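Local coordinates for dihydrodipicolinate reductase N-terminus domain-containing protein (Mycobacterium smegmatis, PDB 6IAQ) that acts as an amine dehydrogenase that binds NADP and probably uses the reduced cofactor for the asymmetric reductive amination of ketones to amines, at residues Y13-A17 / M18-V22; Q46-G49 / D50-L54; R205-L208 / D209-A213. All blocks are in the same frame, centred on the assembly; numbering follows the deposited sequence.

Interaction 1: Y13-A17 / M18-V22. With NAP (NADP nicotinamide-adenine-dinucleotide phosphate), chain F.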
loop_
_atom_site.group_PDB
_atom_site.type_symbol
_atom_site.label_atom_id
_atom_site.label_comp_id
_atom_site.label_asym_id
_atom_site.label_seq_id
_atom_site.Cartn_x
_atom_site.Cartn_y
_atom_site.Cartn_z
ATOM N N TYR A 13 -11.993 7.284 24.959
ATOM C CA TYR A 13 -12.417 8.688 25.020
ATOM C C TYR A 13 -13.550 8.877 24.001
ATOM O O TYR A 13 -13.274 8.966 22.765
ATOM C CB TYR A 13 -11.191 9.563 24.780
ATOM C CG TYR A 13 -11.238 10.961 25.331
ATOM C CD1 TYR A 13 -12.432 11.658 25.448
ATOM C CD2 TYR A 13 -10.075 11.605 25.695
ATOM C CE1 TYR A 13 -12.455 12.967 25.889
ATOM C CE2 TYR A 13 -10.087 12.904 26.169
ATOM C CZ TYR A 13 -11.286 13.581 26.283
ATOM O OH TYR A 13 -11.310 14.867 26.732
ATOM N N GLY A 14 -14.787 8.949 24.513
ATOM C CA GLY A 14 -16.028 8.854 23.735
ATOM C C GLY A 14 -16.433 7.400 23.645
ATOM O O GLY A 14 -15.549 6.525 23.576
ATOM N N VAL A 15 -17.726 7.129 23.708
ATOM C CA VAL A 15 -18.286 5.757 23.735
ATOM C C VAL A 15 -19.454 5.714 22.752
ATOM O O VAL A 15 -20.547 5.272 23.142
ATOM C CB VAL A 15 -18.696 5.331 25.151
ATOM C CG1 VAL A 15 -18.908 3.832 25.189
ATOM C CG2 VAL A 15 -17.651 5.724 26.173
ATOM N N GLY A 16 -19.204 6.139 21.512
ATOM C CA GLY A 16 -20.264 6.243 20.502
ATOM C C GLY A 16 -20.201 5.092 19.541
ATOM O O GLY A 16 -19.703 4.002 19.926
ATOM N N ALA A 17 -20.670 5.293 18.316
ATOM C CA ALA A 17 -20.753 4.199 17.316
ATOM C C ALA A 17 -19.349 3.596 17.101
ATOM O O ALA A 17 -19.213 2.341 17.112
ATOM C CB ALA A 17 -21.334 4.729 16.026
ATOM N N MET A 18 -18.329 4.429 16.916
ATOM C CA MET A 18 -16.976 3.912 16.564
ATOM C C MET A 18 -16.282 3.334 17.812
ATOM O O MET A 18 -15.808 2.186 17.739
ATOM C CB MET A 18 -16.097 4.971 15.887
ATOM C CG MET A 18 -16.620 5.380 14.482
ATOM S SD MET A 18 -16.880 3.988 13.367
ATOM C CE MET A 18 -18.603 3.567 13.627
ATOM N N ASN A 19 -16.245 4.045 18.930
ATOM C CA ASN A 19 -15.509 3.539 20.129
ATOM C C ASN A 19 -16.188 2.297 20.691
ATOM O O ASN A 19 -15.475 1.497 21.321
ATOM C CB ASN A 19 -15.205 4.603 21.174
ATOM C CG ASN A 19 -13.807 5.155 21.010
ATOM O OD1 ASN A 19 -13.034 4.631 20.200
ATOM N ND2 ASN A 19 -13.467 6.204 21.752
ATOM N N SER A 20 -17.475 2.075 20.427
ATOM C CA SER A 20 -18.130 0.815 20.836
ATOM C C SER A 20 -17.448 -0.348 20.110
ATOM O O SER A 20 -17.147 -1.352 20.757
ATOM C CB SER A 20 -19.619 0.843 20.609
ATOM O OG SER A 20 -20.206 1.873 21.415
ATOM N N ILE A 21 -17.176 -0.200 18.814
ATOM C CA ILE A 21 -16.509 -1.266 18.003
ATOM C C ILE A 21 -15.055 -1.367 18.477
ATOM O O ILE A 21 -14.548 -2.495 18.673
ATOM C CB ILE A 21 -16.609 -0.954 16.495
ATOM C CG1 ILE A 21 -18.065 -0.846 16.042
ATOM C CG2 ILE A 21 -15.855 -1.999 15.689
ATOM C CD1 ILE A 21 -18.259 -0.263 14.650
ATOM N N VAL A 22 -14.397 -0.236 18.612
ATOM C CA VAL A 22 -12.967 -0.158 18.988
ATOM C C VAL A 22 -12.745 -0.872 20.329
ATOM O O VAL A 22 -11.761 -1.634 20.439
ATOM C CB VAL A 22 -12.505 1.296 19.029
ATOM C CG1 VAL A 22 -11.174 1.431 19.748
ATOM C CG2 VAL A 22 -12.444 1.889 17.622
HETATM P PA NAP F . -21.022 9.253 17.701
HETATM O O1A NAP F . -21.638 7.935 17.741
HETATM O O2A NAP F . -21.832 10.584 17.680
HETATM O O5B NAP F . -19.980 9.300 18.957
HETATM C C5B NAP F . -19.401 10.519 19.443
HETATM C C4B NAP F . -19.127 10.349 20.931
HETATM O O4B NAP F . -18.481 11.498 21.474
HETATM C C3B NAP F . -20.389 10.113 21.804
HETATM O O3B NAP F . -20.071 8.934 22.584
HETATM C C2B NAP F . -20.503 11.314 22.739
HETATM O O2B NAP F . -20.901 10.973 24.086
HETATM C C1B NAP F . -19.053 11.682 22.810
HETATM N N9A NAP F . -18.719 13.052 23.194
HETATM C C8A NAP F . -19.068 14.216 22.608
HETATM N N7A NAP F . -18.454 15.213 23.255
HETATM C C5A NAP F . -17.651 14.660 24.195
HETATM C C6A NAP F . -16.687 15.118 25.228
HETATM N N6A NAP F . -16.433 16.409 25.400
HETATM N N1A NAP F . -16.088 14.207 25.992
HETATM C C2A NAP F . -16.289 12.879 25.865
HETATM N N3A NAP F . -17.145 12.363 24.952
HETATM C C4A NAP F . -17.834 13.231 24.158
HETATM O O3 NAP F . -20.017 9.412 16.409
HETATM P PN NAP F . -19.022 8.224 15.817
HETATM O O1N NAP F . -19.593 7.538 14.615
HETATM O O2N NAP F . -18.510 7.367 16.921
HETATM O O5D NAP F . -17.941 9.302 15.341
HETATM C C5D NAP F . -17.100 10.083 16.199
HETATM C C4D NAP F . -16.143 10.985 15.471
HETATM O O4D NAP F . -15.202 10.134 14.736
HETATM C C3D NAP F . -16.860 11.900 14.519
HETATM O O3D NAP F . -16.340 13.217 14.532
HETATM C C2D NAP F . -16.604 11.240 13.158
HETATM O O2D NAP F . -16.701 12.222 12.117
HETATM C C1D NAP F . -15.202 10.605 13.390
HETATM N N1N NAP F . -14.954 9.473 12.480
HETATM C C2N NAP F . -13.828 9.475 11.793
HETATM C C3N NAP F . -13.585 8.459 10.880
HETATM C C7N NAP F . -12.285 8.393 10.108
HETATM O O7N NAP F . -12.235 7.550 9.213
HETATM N N7N NAP F . -11.241 9.182 10.417
HETATM C C4N NAP F . -14.533 7.448 10.721
HETATM C C5N NAP F . -15.711 7.465 11.461
HETATM C C6N NAP F . -15.878 8.505 12.341
HETATM P P2B NAP F . -22.323 10.328 24.422
HETATM O O1X NAP F . -22.358 8.937 23.859
HETATM O O2X NAP F . -22.306 10.148 25.938
HETATM O O3X NAP F . -23.227 11.410 23.822
HETATM O O HOH W 1 -17.340 7.031 19.327
#

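Interaction 2: Q46-G49 / D50-L54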
loop_
_atom_site.group_PDB
_atom_site.type_symbol
_atom_site.label_atom_id
_atom_site.label_comp_id
_atom_site.label_asym_id
_atom_site.label_seq_id
_atom_site.Cartn_x
_atom_site.Cartn_y
_atom_site.Cartn_z
ATOM N N GLN A 46 -22.210 4.129 34.612
ATOM C CA GLN A 46 -22.427 2.748 34.119
ATOM C C GLN A 46 -21.064 2.075 33.904
ATOM O O GLN A 46 -20.055 2.789 33.669
ATOM C CB GLN A 46 -23.211 2.725 32.812
ATOM C CG GLN A 46 -24.672 3.140 32.933
ATOM C CD GLN A 46 -25.397 2.852 31.634
ATOM O OE1 GLN A 46 -25.365 1.734 31.111
ATOM N NE2 GLN A 46 -26.049 3.859 31.075
ATOM N N ASP A 47 -21.041 0.749 34.024
ATOM C CA ASP A 47 -19.867 -0.077 33.675
ATOM C C ASP A 47 -19.763 -0.106 32.142
ATOM O O ASP A 47 -20.788 -0.346 31.487
ATOM C CB ASP A 47 -19.961 -1.489 34.254
ATOM C CG ASP A 47 -18.745 -2.333 33.904
ATOM O OD1 ASP A 47 -17.741 -2.242 34.649
ATOM O OD2 ASP A 47 -18.806 -3.050 32.865
ATOM N N LEU A 48 -18.562 0.091 31.598
ATOM C CA LEU A 48 -18.343 0.139 30.131
ATOM C C LEU A 48 -18.834 -1.160 29.479
ATOM O O LEU A 48 -19.508 -1.068 28.426
ATOM C CB LEU A 48 -16.869 0.386 29.839
ATOM C CG LEU A 48 -16.548 0.557 28.357
ATOM C CD1 LEU A 48 -17.238 1.786 27.807
ATOM C CD2 LEU A 48 -15.055 0.661 28.132
ATOM N N GLY A 49 -18.527 -2.312 30.076
ATOM C CA GLY A 49 -18.949 -3.636 29.577
ATOM C C GLY A 49 -20.458 -3.727 29.423
ATOM O O GLY A 49 -20.920 -4.278 28.409
ATOM N N ASP A 50 -21.210 -3.216 30.397
ATOM C CA ASP A 50 -22.703 -3.191 30.365
ATOM C C ASP A 50 -23.152 -2.246 29.255
ATOM O O ASP A 50 -24.044 -2.612 28.482
ATOM C CB ASP A 50 -23.309 -2.736 31.691
ATOM C CG ASP A 50 -23.117 -3.734 32.827
ATOM O OD1 ASP A 50 -22.965 -4.949 32.543
ATOM O OD2 ASP A 50 -23.088 -3.286 33.986
ATOM N N LEU A 51 -22.534 -1.071 29.191
ATOM C CA LEU A 51 -22.914 0.005 28.248
ATOM C C LEU A 51 -22.711 -0.484 26.810
ATOM O O LEU A 51 -23.477 -0.061 25.950
ATOM C CB LEU A 51 -22.078 1.245 28.576
ATOM C CG LEU A 51 -22.424 2.494 27.782
ATOM C CD1 LEU A 51 -23.916 2.812 27.913
ATOM C CD2 LEU A 51 -21.555 3.652 28.247
ATOM N N LEU A 52 -21.738 -1.371 26.579
ATOM C CA LEU A 52 -21.415 -1.951 25.242
ATOM C C LEU A 52 -22.123 -3.291 25.028
ATOM O O LEU A 52 -21.997 -3.829 23.930
ATOM C CB LEU A 52 -19.900 -2.151 25.115
ATOM C CG LEU A 52 -19.028 -0.911 25.294
ATOM C CD1 LEU A 52 -17.557 -1.285 25.226
ATOM C CD2 LEU A 52 -19.368 0.183 24.306
ATOM N N GLY A 53 -22.813 -3.835 26.029
ATOM C CA GLY A 53 -23.593 -5.082 25.890
ATOM C C GLY A 53 -22.706 -6.301 25.696
ATOM O O GLY A 53 -23.097 -7.217 24.952
ATOM N N LEU A 54 -21.532 -6.309 26.329
ATOM C CA LEU A 54 -20.689 -7.512 26.548
ATOM C C LEU A 54 -21.297 -8.186 27.777
ATOM O O LEU A 54 -21.650 -7.445 28.717
ATOM C CB LEU A 54 -19.236 -7.101 26.832
ATOM C CG LEU A 54 -18.705 -5.865 26.095
ATOM C CD1 LEU A 54 -17.273 -5.572 26.499
ATOM C CD2 LEU A 54 -18.820 -6.012 24.588
#

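Interaction 3: R205-L208 / D209-A213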
loop_
_atom_site.group_PDB
_atom_site.type_symbol
_atom_site.label_atom_id
_atom_site.label_comp_id
_atom_site.label_asym_id
_atom_site.label_seq_id
_atom_site.Cartn_x
_atom_site.Cartn_y
_atom_site.Cartn_z
ATOM N N ARG A 205 -9.539 17.753 1.866
ATOM C CA ARG A 205 -8.443 18.744 1.870
ATOM C C ARG A 205 -7.276 18.193 2.698
ATOM O O ARG A 205 -6.094 18.294 2.288
ATOM C CB ARG A 205 -8.982 20.089 2.359
ATOM C CG ARG A 205 -7.885 21.108 2.653
ATOM C CD ARG A 205 -7.069 21.464 1.424
ATOM N NE ARG A 205 -5.855 22.076 1.929
ATOM C CZ ARG A 205 -5.768 23.333 2.327
ATOM N NH1 ARG A 205 -6.818 24.131 2.222
ATOM N NH2 ARG A 205 -4.620 23.800 2.779
ATOM N N ASN A 206 -7.584 17.603 3.849
ATOM C CA ASN A 206 -6.531 17.039 4.719
ATOM C C ASN A 206 -5.900 15.848 3.987
ATOM O O ASN A 206 -4.661 15.697 4.083
ATOM C CB ASN A 206 -7.085 16.748 6.101
ATOM C CG ASN A 206 -7.594 18.017 6.746
ATOM O OD1 ASN A 206 -8.812 18.178 6.890
ATOM N ND2 ASN A 206 -6.666 18.922 7.084
ATOM N N VAL A 207 -6.697 15.054 3.264
ATOM C CA VAL A 207 -6.145 13.907 2.478
ATOM C C VAL A 207 -5.094 14.434 1.491
ATOM O O VAL A 207 -3.980 13.899 1.468
ATOM C CB VAL A 207 -7.261 13.120 1.763
ATOM C CG1 VAL A 207 -6.684 12.117 0.760
ATOM C CG2 VAL A 207 -8.114 12.378 2.777
ATOM N N LEU A 208 -5.449 15.423 0.686
ATOM C CA LEU A 208 -4.550 15.946 -0.374
ATOM C C LEU A 208 -3.342 16.663 0.250
ATOM O O LEU A 208 -2.244 16.539 -0.312
ATOM C CB LEU A 208 -5.350 16.838 -1.316
ATOM C CG LEU A 208 -6.474 16.145 -2.079
ATOM C CD1 LEU A 208 -7.076 17.048 -3.142
ATOM C CD2 LEU A 208 -6.019 14.815 -2.677
ATOM N N ASP A 209 -3.496 17.336 1.391
ATOM C CA ASP A 209 -2.336 17.993 2.061
ATOM C C ASP A 209 -1.324 16.903 2.414
ATOM O O ASP A 209 -0.127 17.102 2.217
ATOM C CB ASP A 209 -2.740 18.790 3.312
ATOM C CG ASP A 209 -3.519 20.080 3.040
ATOM O OD1 ASP A 209 -3.513 20.548 1.879
ATOM O OD2 ASP A 209 -4.132 20.622 4.002
ATOM N N ALA A 210 -1.790 15.758 2.919
ATOM C CA ALA A 210 -0.923 14.620 3.309
ATOM C C ALA A 210 -0.196 14.078 2.067
ATOM O O ALA A 210 1.021 13.829 2.171
ATOM C CB ALA A 210 -1.729 13.538 3.986
ATOM N N LEU A 211 -0.908 13.859 0.953
ATOM C CA LEU A 211 -0.293 13.250 -0.262
ATOM C C LEU A 211 0.755 14.211 -0.828
ATOM O O LEU A 211 1.856 13.778 -1.141
ATOM C CB LEU A 211 -1.389 12.923 -1.281
ATOM C CG LEU A 211 -2.247 11.704 -0.956
ATOM C CD1 LEU A 211 -3.344 11.561 -1.984
ATOM C CD2 LEU A 211 -1.408 10.438 -0.889
ATOM N N VAL A 212 0.411 15.487 -0.914
ATOM C CA VAL A 212 1.319 16.552 -1.435
ATOM C C VAL A 212 2.576 16.622 -0.563
ATOM O O VAL A 212 3.693 16.601 -1.133
ATOM C CB VAL A 212 0.577 17.889 -1.534
ATOM C CG1 VAL A 212 1.521 19.068 -1.728
ATOM C CG2 VAL A 212 -0.476 17.840 -2.643
ATOM N N ALA A 213 2.418 16.676 0.761
ATOM C CA ALA A 213 3.548 16.772 1.709
ATOM C C ALA A 213 4.386 15.492 1.627
ATOM O O ALA A 213 5.638 15.593 1.588
ATOM C CB ALA A 213 3.043 17.019 3.110
#

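Interaction 1: Y13-A17 / M18-V22
Ser20 reaches back to Gly16, whose carbonyl oxygen accepts twice from this one residue. Ser20 N donates to Gly16 O at 3.0 Å and Ser20 OG to the same atom at 2.6 Å, the two arriving from opposite faces of the carbonyl plane. The hydroxyl can do this because OG stands beside its own backbone N, opposite the carbonyl carbon (chi1 -62°). Asn19 also reaches back, farther along the loop: ND2 donates to Gly14 O at 2.8 Å, with the acceptor almost in the amide plane but the donor raised above the plane of the carbonyl. The same ND2 is also bonded to Val79 O, so two acceptors fix the rotation of the amide.

These bonds shape the glycine-rich turn between strand 9-13 and helix 17-28, the dinucleotide-binding element of a Rossmann fold. Gly16 is the N-cap, and the first amides of the helix meet the pyrophosphate of NADP. Ala17 N donates to NADP O1A at 2.9 Å in a nearly straight bond (174°). Met18 N donates to NADP O2N, also at 2.9 Å. A water accepts from Asn19 N and donates to O2N. The glycine backbone passes close against the cofactor here, Gly16 CA lying 3.4 Å from the ester oxygen O5B of NADP.

Met18 doubles back, bent at chi2 (-54°) and again at chi3, which carries CE to 3.8 Å from Ala17 CB while CG runs alongside both O1N and O2N and SD looks toward the nicotinamide ring. At the other end of the cofactor, Tyr13 offers a ring edge to the adenine: CE1 is 3.8 Å from C2A, with N1A in the plane of the phenol. Val15 N donates to the ribose hydroxyl O3B.

Interaction 2: Q46-G49 / D50-L54
Asp47 and Leu48 both swing CG opposite their backbone N (chi1 -180° and -176°); the first turns its carboxylate onto the opening amides of the helix, the second sets its branch against Leu52. For Asp47 this places OD2 over the start of helix 48-51, where it accepts from Gly49 N at 2.9 Å and, more distantly, from Asp50 N at 3.4 Å; both are weak bonds. The firmer partners of the carboxylate lie elsewhere, with OD2 bonded to Leu58 N and OD1 to Val60 N, so the N-cap aspartate also ties the helix to the following loop. Asp50 folds its CG beside its own N, and its OD2 comes within 4.4 Å of Asp47 OD2, a like-charge neighbourhood that the amides around Asp47 probably ease.

Leu48 CG lies 3.8 Å from Leu52 CD1, the two chains crossing obliquely on the side that faces helix 17-28 and strand 32-37. The element is a single short helical turn of the Rossmann domain, N-capped by Asp47 and closed by a Schellman motif. Gly53 supplies the positive phi (69°), its N bonds to Asp50 O at 3.0 Å, and Leu54 N returns to Gly49 O at 3.0 Å. Within the turn, Leu51 N bonds to Asp47 O. Before the cap, Gln46 crosses Leu51 at about a right angle, OE1 lying 3.7 Å from CD1, while its NE2 is bonded to Gln42 O.

Interaction 3: R205-L208 / D209-A213
Arg205 and Asp209, one turn apart, are joined by a salt bridge in which NE is the donor: it reaches Asp209 OD1 at 2.8 Å with an N-H...O angle of 174°. The acceptor lies at the guanidinium edge and in its plane, and OD1 is met on its syn side but somewhat out of the carboxylate plane. The two flat groups nevertheless stand 81° apart, so they do not form the two-pronged coplanar pairing. A bend at chi2 (62°) brings NE round to the carboxylate.

The backbone here is satisfied by regular i to i+4 bonds: the amide N atoms of Asp209, Ala210, Leu211 and Val212 donate to the carbonyl O atoms of Arg205, Asn206, Val207 and Leu208 respectively, at 2.9 to 3.1 Å. Helix 203-215, to which they belong, lies between the mixed beta-sheet of the C-terminal domain, where Leu208 and Val212 meet strands 249-260 and 265-273, and helix 141-153, where Val207 and Ala210 reach Trp145 and Val146. Leu211 faces both layers, touching Ile149 and Phe266. Its CD1 makes a loose contact with Leu208 CD2 at 4.3 Å.

Further polar groups find partners beyond the two segments: the buried Asn206 spends ND2 on both Thr116 OG1 and Tyr112 O, Arg205 N bonds to Thr202 OG1, and Leu211 O bonds to Thr215 OG1.

Interactions 1 and 2 adjoin within the nucleotide-binding domain, their centres about 12 Å apart. Val15 is the main joint: its CG1 lies 3.7 Å from Leu48 CD1 and 3.8 Å from Leu52 CD2, and Leu52 CD2 also comes 3.5 Å from Ser20 OG. The capped turn at 46-54 thus backs the glycine-rich turn that holds the cofactor, and the Leu51 side chain stays about 7 Å from NADP. Interaction 3 belongs to the C-terminal domain, across the chain's centre, with its nearest atoms about 16 Å from interaction 1 and about 27 Å from interaction 2. Even so, the Val207 side chain is only about 9 Å from NADP.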